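PDB 5K04: N-terminal acetyltransferase B complex subunit NAT3 from Candida albicans, which probably transfers acetyl groups from acetyl-coenzyme A to protein N-termini as the GNAT-family catalytic subunit of the NatB complex. Local coordinates for residues 113-118 with 132-137; 119-124 with 157-162. All coordinates share one frame; numbering follows the deposited sequence.

How the interactions relate
Interactions 1 and 2 lie side by side, their centres about 9 Å apart, and their segments alternate along the chain: 113-118, 119-124, 132-137, 157-162. Strand 108-114, helix 118-126 and strand 130-135 follow one another, and strand 156-162 then inserts between the two strands, antiparallel to both. Interaction 1 joins the turn after strand 108-114 to the end of strand 130-135 and the residues after it; interaction 2 sets the helix against the inserted strand. They meet directly, with V113 O 2.6 Å from F157 N in a probable hydrogen bond and V113 CG2 against the Y124 ring. Together they join this end of the GNAT sheet to the helix that lines the coenzyme A site.

Interaction 1 (113-118 with 132-137); sequences VKVTNT and FRRVVG
With chi1 at 158°, V115 sets CG1 opposite its backbone nitrogen and CG2 opposite the carbonyl carbon, while R134 leaves its strand with CG likewise opposite N before bending at chi3 (-98°) to bring the guanidinium to the valine. The two side chains cross at about a right angle, and it is the flat end of the arginine that the isopropyl group meets. CG2 of V115 stands over the centre of one guanidinium face, 3.6 Å above the plane and 3.7 Å from CZ of R134. The other methyl, V115 CG1, reaches R134 NH1 at 3.3 Å. Methyl groups offer no acceptor, and the contact is van der Waals in kind; the charge is answered elsewhere, through a salt bridge from NH2 of R134 to D155. That bond probably helps to hold the guanidinium flat over the valine.

A second, looser approach brings K114 NZ to 4.4 Å from CA of G137. K114 starts out away from 132-137, but its chain curls back and its end comes nearer, the ammonium being hydrogen-bonded to the carbonyl oxygens of D152 and V154. G137, two residues past the strand end, has a positive phi of 110° and is poorly ordered. The whole contact lies at the surface and buries 133 Å².

Beyond V115, a type I turn from K114 to N117, closed by N117 N to K114 O at 2.9 Å, leads into helix 118-126. N117 sits at its N-cap, with OD1 accepting from G120 N, and also touches coenzyme A. Strand 156-162 runs between strands 108-114 and 130-135 and pairs with both, and the V115–R134 contact spans its beginning, where both residues also touch F157.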
loop_
_atom_site.group_PDB
_atom_site.type_symbol
_atom_site.label_atom_id
_atom_site.label_comp_id
_atom_site.label_asym_id
_atom_site.label_seq_id
_atom_site.Cartn_x
_atom_site.Cartn_y
_atom_site.Cartn_z
ATOM N N VAL B 113 21.888 1.901 -19.532
ATOM C CA VAL B 113 22.720 1.644 -18.364
ATOM C C VAL B 113 23.619 2.856 -18.166
ATOM O O VAL B 113 24.204 3.366 -19.130
ATOM C CB VAL B 113 23.556 0.352 -18.523
ATOM C CG1 VAL B 113 24.568 0.228 -17.418
ATOM C CG2 VAL B 113 22.651 -0.853 -18.472
ATOM N N LYS B 114 23.716 3.328 -16.928
ATOM C CA LYS B 114 24.604 4.448 -16.656
ATOM C C LYS B 114 26.043 4.047 -16.953
ATOM O O LYS B 114 26.435 2.889 -16.792
ATOM C CB LYS B 114 24.465 4.919 -15.208
ATOM C CG LYS B 114 23.119 5.576 -14.876
ATOM C CD LYS B 114 22.819 6.726 -15.831
ATOM C CE LYS B 114 21.616 7.542 -15.384
ATOM N NZ LYS B 114 21.246 8.548 -16.427
ATOM N N VAL B 115 26.824 5.025 -17.418
ATOM C CA VAL B 115 28.210 4.805 -17.836
ATOM C C VAL B 115 29.062 4.268 -16.686
ATOM O O VAL B 115 30.039 3.539 -16.909
ATOM C CB VAL B 115 28.764 6.128 -18.416
ATOM C CG1 VAL B 115 30.276 6.165 -18.372
ATOM C CG2 VAL B 115 28.257 6.328 -19.867
ATOM N N THR B 116 28.697 4.596 -15.446
ATOM C CA THR B 116 29.417 4.158 -14.260
ATOM C C THR B 116 28.982 2.784 -13.781
ATOM O O THR B 116 29.590 2.239 -12.856
ATOM C CB THR B 116 29.205 5.164 -13.135
ATOM O OG1 THR B 116 27.812 5.494 -13.061
ATOM C CG2 THR B 116 30.019 6.421 -13.395
ATOM N N ASN B 117 27.950 2.217 -14.391
ATOM C CA ASN B 117 27.395 0.943 -13.952
ATOM C C ASN B 117 28.015 -0.188 -14.771
ATOM O O ASN B 117 27.397 -0.785 -15.657
ATOM C CB ASN B 117 25.881 0.962 -14.074
ATOM C CG ASN B 117 25.258 -0.300 -13.549
ATOM O OD1 ASN B 117 25.943 -1.143 -12.937
ATOM N ND2 ASN B 117 23.956 -0.457 -13.795
ATOM N N THR B 118 29.285 -0.452 -14.459
ATOM C CA THR B 118 30.023 -1.520 -15.124
ATOM C C THR B 118 29.387 -2.882 -14.854
ATOM O O THR B 118 29.462 -3.793 -15.689
ATOM C CB THR B 118 31.483 -1.472 -14.665
ATOM O OG1 THR B 118 31.548 -1.741 -13.267
ATOM C CG2 THR B 118 32.045 -0.079 -14.894
ATOM N N PHE B 132 25.513 0.421 -28.029
ATOM C CA PHE B 132 25.199 1.051 -29.305
ATOM C C PHE B 132 25.592 2.526 -29.346
ATOM O O PHE B 132 26.148 2.986 -30.345
ATOM C CB PHE B 132 23.696 0.891 -29.601
ATOM C CG PHE B 132 23.246 1.508 -30.905
ATOM C CD1 PHE B 132 23.523 0.881 -32.122
ATOM C CD2 PHE B 132 22.510 2.690 -30.913
ATOM C CE1 PHE B 132 23.101 1.432 -33.317
ATOM C CE2 PHE B 132 22.085 3.256 -32.112
ATOM C CZ PHE B 132 22.381 2.627 -33.318
ATOM N N ARG B 133 25.346 3.277 -28.276
ATOM C CA ARG B 133 25.536 4.719 -28.338
ATOM C C ARG B 133 25.492 5.310 -26.932
ATOM O O ARG B 133 24.669 4.907 -26.105
ATOM C CB ARG B 133 24.469 5.376 -29.238
ATOM C CG ARG B 133 24.538 6.889 -29.293
ATOM C CD ARG B 133 24.447 7.482 -30.703
ATOM N NE ARG B 133 23.148 7.284 -31.323
ATOM C CZ ARG B 133 22.631 8.047 -32.289
ATOM N NH1 ARG B 133 23.277 9.108 -32.758
ATOM N NH2 ARG B 133 21.437 7.743 -32.780
ATOM N N ARG B 134 26.382 6.269 -26.679
ATOM C CA ARG B 134 26.354 7.036 -25.444
ATOM C C ARG B 134 25.324 8.153 -25.561
ATOM O O ARG B 134 25.215 8.808 -26.603
ATOM C CB ARG B 134 27.734 7.615 -25.149
ATOM C CG ARG B 134 27.832 8.269 -23.785
ATOM C CD ARG B 134 29.147 9.018 -23.604
ATOM N NE ARG B 134 30.134 8.236 -22.867
ATOM C CZ ARG B 134 30.572 8.528 -21.644
ATOM N NH1 ARG B 134 31.478 7.749 -21.067
ATOM N NH2 ARG B 134 30.116 9.600 -21.004
ATOM N N VAL B 135 24.559 8.359 -24.481
ATOM C CA VAL B 135 23.486 9.350 -24.434
ATOM C C VAL B 135 23.563 10.179 -23.150
ATOM O O VAL B 135 23.997 9.704 -22.093
ATOM C CB VAL B 135 22.098 8.684 -24.570
ATOM C CG1 VAL B 135 21.925 8.100 -25.965
ATOM C CG2 VAL B 135 21.921 7.601 -23.522
ATOM N N VAL B 136 23.035 11.404 -23.243
ATOM C CA VAL B 136 23.378 12.503 -22.329
ATOM C C VAL B 136 22.911 12.230 -20.899
ATOM O O VAL B 136 23.686 12.364 -19.944
ATOM C CB VAL B 136 22.787 13.824 -22.853
ATOM C CG1 VAL B 136 22.764 14.880 -21.748
ATOM C CG2 VAL B 136 23.568 14.309 -24.059
ATOM N N GLY B 137 21.630 11.919 -20.721
ATOM C CA GLY B 137 21.081 11.800 -19.383
ATOM C C GLY B 137 20.106 12.905 -19.008
ATOM O O GLY B 137 19.004 12.623 -18.527
#

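Interaction 2 (119-124 with 157-162); sequences LGRILY and FDMRKL. Unlike the reference sequence in segment 157-162: L162 (reference Ser). With COA (coenzyme A), chain D.
Residues 119-124 of helix 118-126 run almost parallel to strand 157-162, the axes 9° apart in direction and 10.3 Å from each other at closest approach, with Y124 and M159 nearest in register. M159 reaches across from the strand. Its chain is extended through chi2 and bends at chi3 (71°), which carries CE of M159 to 3.6 Å from R121 O and 4.0 Å from Y124 CB. SD of M159 lies 5.5 Å from the centroid of the Y124 ring, an oblique Met-aromatic contact. Farther along the ring, CE2 of Y124 is 3.8 Å from the coenzyme A thiol sulfur S1P, so one tyrosine touches both the strand's methionine and the reactive end of the cofactor. G120 passes close to the same sulfur, its CA 3.8 Å from S1P.

Towards the start of the strand, R121 extends from CG to NE and crosses F157, with NH1 of R121 3.7 Å from CE2 of F157 and the two planes 65° apart. R121 NE forms a salt bridge with E125, one turn further along the helix.

The helix thus carries coenzyme A along one flank, through L119, I122 and L123, and packs by another on the central sheet, where Y124 also covers L111 and V113 of strand 108-114 and R121 lies on V131 of strand 130-135.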
loop_
_atom_site.group_PDB
_atom_site.type_symbol
_atom_site.label_atom_id
_atom_site.label_comp_id
_atom_site.label_asym_id
_atom_site.label_seq_id
_atom_site.Cartn_x
_atom_site.Cartn_y
_atom_site.Cartn_z
ATOM N N LEU B 119 28.747 -3.019 -13.700
ATOM C CA LEU B 119 28.000 -4.225 -13.368
ATOM C C LEU B 119 26.885 -4.487 -14.375
ATOM O O LEU B 119 26.751 -5.592 -14.910
ATOM C CB LEU B 119 27.408 -4.058 -11.972
ATOM C CG LEU B 119 26.865 -5.339 -11.403
ATOM C CD1 LEU B 119 28.065 -6.235 -11.409
ATOM C CD2 LEU B 119 26.325 -5.110 -10.013
ATOM N N GLY B 120 26.047 -3.479 -14.608
ATOM C CA GLY B 120 24.875 -3.688 -15.437
ATOM C C GLY B 120 25.246 -3.965 -16.875
ATOM O O GLY B 120 24.604 -4.775 -17.546
ATOM N N ARG B 121 26.307 -3.316 -17.357
ATOM C CA ARG B 121 26.723 -3.493 -18.743
ATOM C C ARG B 121 27.140 -4.931 -18.995
ATOM O O ARG B 121 26.725 -5.554 -19.978
ATOM C CB ARG B 121 27.860 -2.524 -19.052
ATOM C CG ARG B 121 28.546 -2.721 -20.378
ATOM C CD ARG B 121 29.708 -1.742 -20.517
ATOM N NE ARG B 121 30.350 -1.856 -21.821
ATOM C CZ ARG B 121 31.301 -1.039 -22.262
ATOM N NH1 ARG B 121 31.728 -0.045 -21.493
ATOM N NH2 ARG B 121 31.826 -1.216 -23.469
ATOM N N ILE B 122 27.929 -5.485 -18.076
ATOM C CA ILE B 122 28.412 -6.857 -18.198
ATOM C C ILE B 122 27.248 -7.839 -18.145
ATOM O O ILE B 122 27.188 -8.806 -18.918
ATOM C CB ILE B 122 29.458 -7.127 -17.096
ATOM C CG1 ILE B 122 30.752 -6.352 -17.406
ATOM C CG2 ILE B 122 29.720 -8.636 -16.918
ATOM C CD1 ILE B 122 31.771 -6.328 -16.273
ATOM N N LEU B 123 26.322 -7.613 -17.215
ATOM C CA LEU B 123 25.096 -8.393 -17.141
ATOM C C LEU B 123 24.419 -8.467 -18.503
ATOM O O LEU B 123 24.148 -9.556 -19.022
ATOM C CB LEU B 123 24.169 -7.780 -16.085
ATOM C CG LEU B 123 22.705 -8.194 -15.924
ATOM C CD1 LEU B 123 22.536 -9.667 -16.039
ATOM C CD2 LEU B 123 22.204 -7.781 -14.562
ATOM N N TYR B 124 24.151 -7.308 -19.102
ATOM C CA TYR B 124 23.503 -7.291 -20.406
ATOM C C TYR B 124 24.428 -7.792 -21.514
ATOM O O TYR B 124 23.956 -8.411 -22.477
ATOM C CB TYR B 124 22.993 -5.887 -20.705
ATOM C CG TYR B 124 21.867 -5.458 -19.784
ATOM C CD1 TYR B 124 20.646 -6.127 -19.788
ATOM C CD2 TYR B 124 22.018 -4.379 -18.925
ATOM C CE1 TYR B 124 19.611 -5.725 -18.956
ATOM C CE2 TYR B 124 20.993 -3.978 -18.083
ATOM C CZ TYR B 124 19.792 -4.652 -18.104
ATOM O OH TYR B 124 18.771 -4.253 -17.277
ATOM N N PHE B 157 24.703 4.441 -21.463
ATOM C CA PHE B 157 24.879 3.647 -22.665
ATOM C C PHE B 157 23.521 3.080 -23.062
ATOM O O PHE B 157 22.881 2.386 -22.265
ATOM C CB PHE B 157 25.880 2.515 -22.434
ATOM C CG PHE B 157 27.297 2.969 -22.304
ATOM C CD1 PHE B 157 27.831 3.873 -23.200
ATOM C CD2 PHE B 157 28.107 2.477 -21.285
ATOM C CE1 PHE B 157 29.150 4.289 -23.090
ATOM C CE2 PHE B 157 29.433 2.894 -21.169
ATOM C CZ PHE B 157 29.955 3.799 -22.073
ATOM N N ASP B 158 23.074 3.402 -24.272
ATOM C CA ASP B 158 22.038 2.609 -24.914
ATOM C C ASP B 158 22.672 1.325 -25.416
ATOM O O ASP B 158 23.614 1.366 -26.216
ATOM C CB ASP B 158 21.397 3.364 -26.073
ATOM C CG ASP B 158 20.272 2.579 -26.730
ATOM O OD1 ASP B 158 19.182 2.506 -26.127
ATOM O OD2 ASP B 158 20.474 2.029 -27.834
ATOM N N MET B 159 22.173 0.193 -24.923
ATOM C CA MET B 159 22.638 -1.131 -25.301
ATOM C C MET B 159 21.533 -1.826 -26.079
ATOM O O MET B 159 20.354 -1.727 -25.725
ATOM C CB MET B 159 23.020 -1.959 -24.063
ATOM C CG MET B 159 24.091 -1.299 -23.183
ATOM S SD MET B 159 24.588 -2.260 -21.781
ATOM C CE MET B 159 25.479 -3.492 -22.650
ATOM N N ARG B 160 21.915 -2.531 -27.138
ATOM C CA ARG B 160 20.954 -3.183 -28.006
ATOM C C ARG B 160 21.277 -4.658 -28.180
ATOM O O ARG B 160 22.441 -5.069 -28.151
ATOM C CB ARG B 160 20.920 -2.524 -29.367
ATOM C CG ARG B 160 20.330 -1.160 -29.375
ATOM C CD ARG B 160 20.398 -0.632 -30.785
ATOM N NE ARG B 160 19.681 0.624 -30.941
ATOM C CZ ARG B 160 19.308 1.110 -32.121
ATOM N NH1 ARG B 160 19.580 0.436 -33.229
ATOM N NH2 ARG B 160 18.661 2.262 -32.190
ATOM N N LYS B 161 20.213 -5.450 -28.353
ATOM C CA LYS B 161 20.306 -6.847 -28.768
ATOM C C LYS B 161 19.378 -7.064 -29.955
ATOM O O LYS B 161 18.151 -7.017 -29.805
ATOM C CB LYS B 161 19.941 -7.802 -27.637
ATOM C CG LYS B 161 19.908 -9.258 -28.091
ATOM C CD LYS B 161 19.853 -10.181 -26.881
ATOM C CE LYS B 161 19.873 -11.660 -27.265
ATOM N NZ LYS B 161 19.491 -12.494 -26.081
ATOM N N LEU B 162 19.961 -7.296 -31.128
ATOM C CA LEU B 162 19.166 -7.625 -32.302
ATOM C C LEU B 162 18.417 -8.926 -32.085
ATOM O O LEU B 162 18.945 -9.882 -31.513
ATOM C CB LEU B 162 20.050 -7.743 -33.540
ATOM C CG LEU B 162 20.221 -6.469 -34.340
ATOM C CD1 LEU B 162 21.533 -6.532 -35.075
ATOM C CD2 LEU B 162 19.068 -6.341 -35.325
HETATM N N1A COA D . 28.446 -7.972 -8.137
HETATM C C2A COA D . 29.445 -8.371 -9.178
HETATM N N3A COA D . 28.710 -8.893 -10.404
HETATM C C4A COA D . 27.253 -9.091 -10.560
HETATM C C5A COA D . 26.239 -8.744 -9.356
HETATM C C6A COA D . 26.932 -8.089 -8.097
HETATM N N6A COA D . 26.218 -7.589 -6.969
HETATM N N7A COA D . 24.757 -8.875 -9.806
HETATM C C8A COA D . 24.636 -9.271 -11.322
HETATM N N9A COA D . 26.240 -9.316 -11.651
HETATM C C1B COA D . 26.639 -9.488 -13.218
HETATM C C2B COA D . 27.777 -10.512 -13.525
HETATM O O2B COA D . 29.082 -10.224 -14.031
HETATM C C3B COA D . 26.800 -11.620 -13.846
HETATM O O3B COA D . 26.977 -13.006 -14.154
HETATM P P3B COA D . 27.410 -14.431 -13.481
HETATM O O7A COA D . 26.178 -15.316 -13.544
HETATM O O8A COA D . 28.491 -14.971 -14.426
HETATM O O9A COA D . 27.863 -14.119 -12.074
HETATM C C4B COA D . 25.409 -10.880 -14.236
HETATM O O4B COA D . 25.410 -9.409 -14.025
HETATM C C5B COA D . 24.062 -11.698 -14.214
HETATM O O5B COA D . 23.410 -12.104 -13.006
HETATM P P1A COA D . 21.973 -12.521 -12.397
HETATM O O1A COA D . 21.044 -12.688 -13.541
HETATM O O2A COA D . 22.159 -13.732 -11.533
HETATM O O3A COA D . 21.580 -11.292 -11.510
HETATM P P2A COA D . 20.617 -10.882 -10.284
HETATM O O4A COA D . 21.426 -11.008 -9.027
HETATM O O5A COA D . 19.374 -11.621 -10.376
HETATM O O6A COA D . 20.430 -9.313 -10.584
HETATM C CBP COA D . 20.631 -6.661 -10.626
HETATM C CCP COA D . 21.175 -8.187 -11.066
HETATM C CDP COA D . 21.685 -5.475 -11.185
HETATM C CEP COA D . 19.063 -6.419 -11.219
HETATM C CAP COA D . 20.576 -6.601 -8.890
HETATM O OAP COA D . 21.633 -7.219 -8.194
HETATM C C9P COA D . 19.653 -5.413 -8.311
HETATM O O9P COA D . 20.136 -4.198 -7.941
HETATM N N8P COA D . 18.195 -5.448 -8.746
HETATM C C7P COA D . 17.402 -4.148 -9.154
HETATM C C6P COA D . 18.195 -2.790 -9.170
HETATM C C5P COA D . 19.329 -2.382 -10.284
HETATM O O5P COA D . 20.584 -2.041 -9.969
HETATM N N4P COA D . 18.916 -2.521 -11.696
HETATM C C3P COA D . 19.020 -3.219 -12.959
HETATM C C2P COA D . 20.219 -3.654 -13.784
HETATM S S1P COA D . 21.294 -2.537 -14.633
#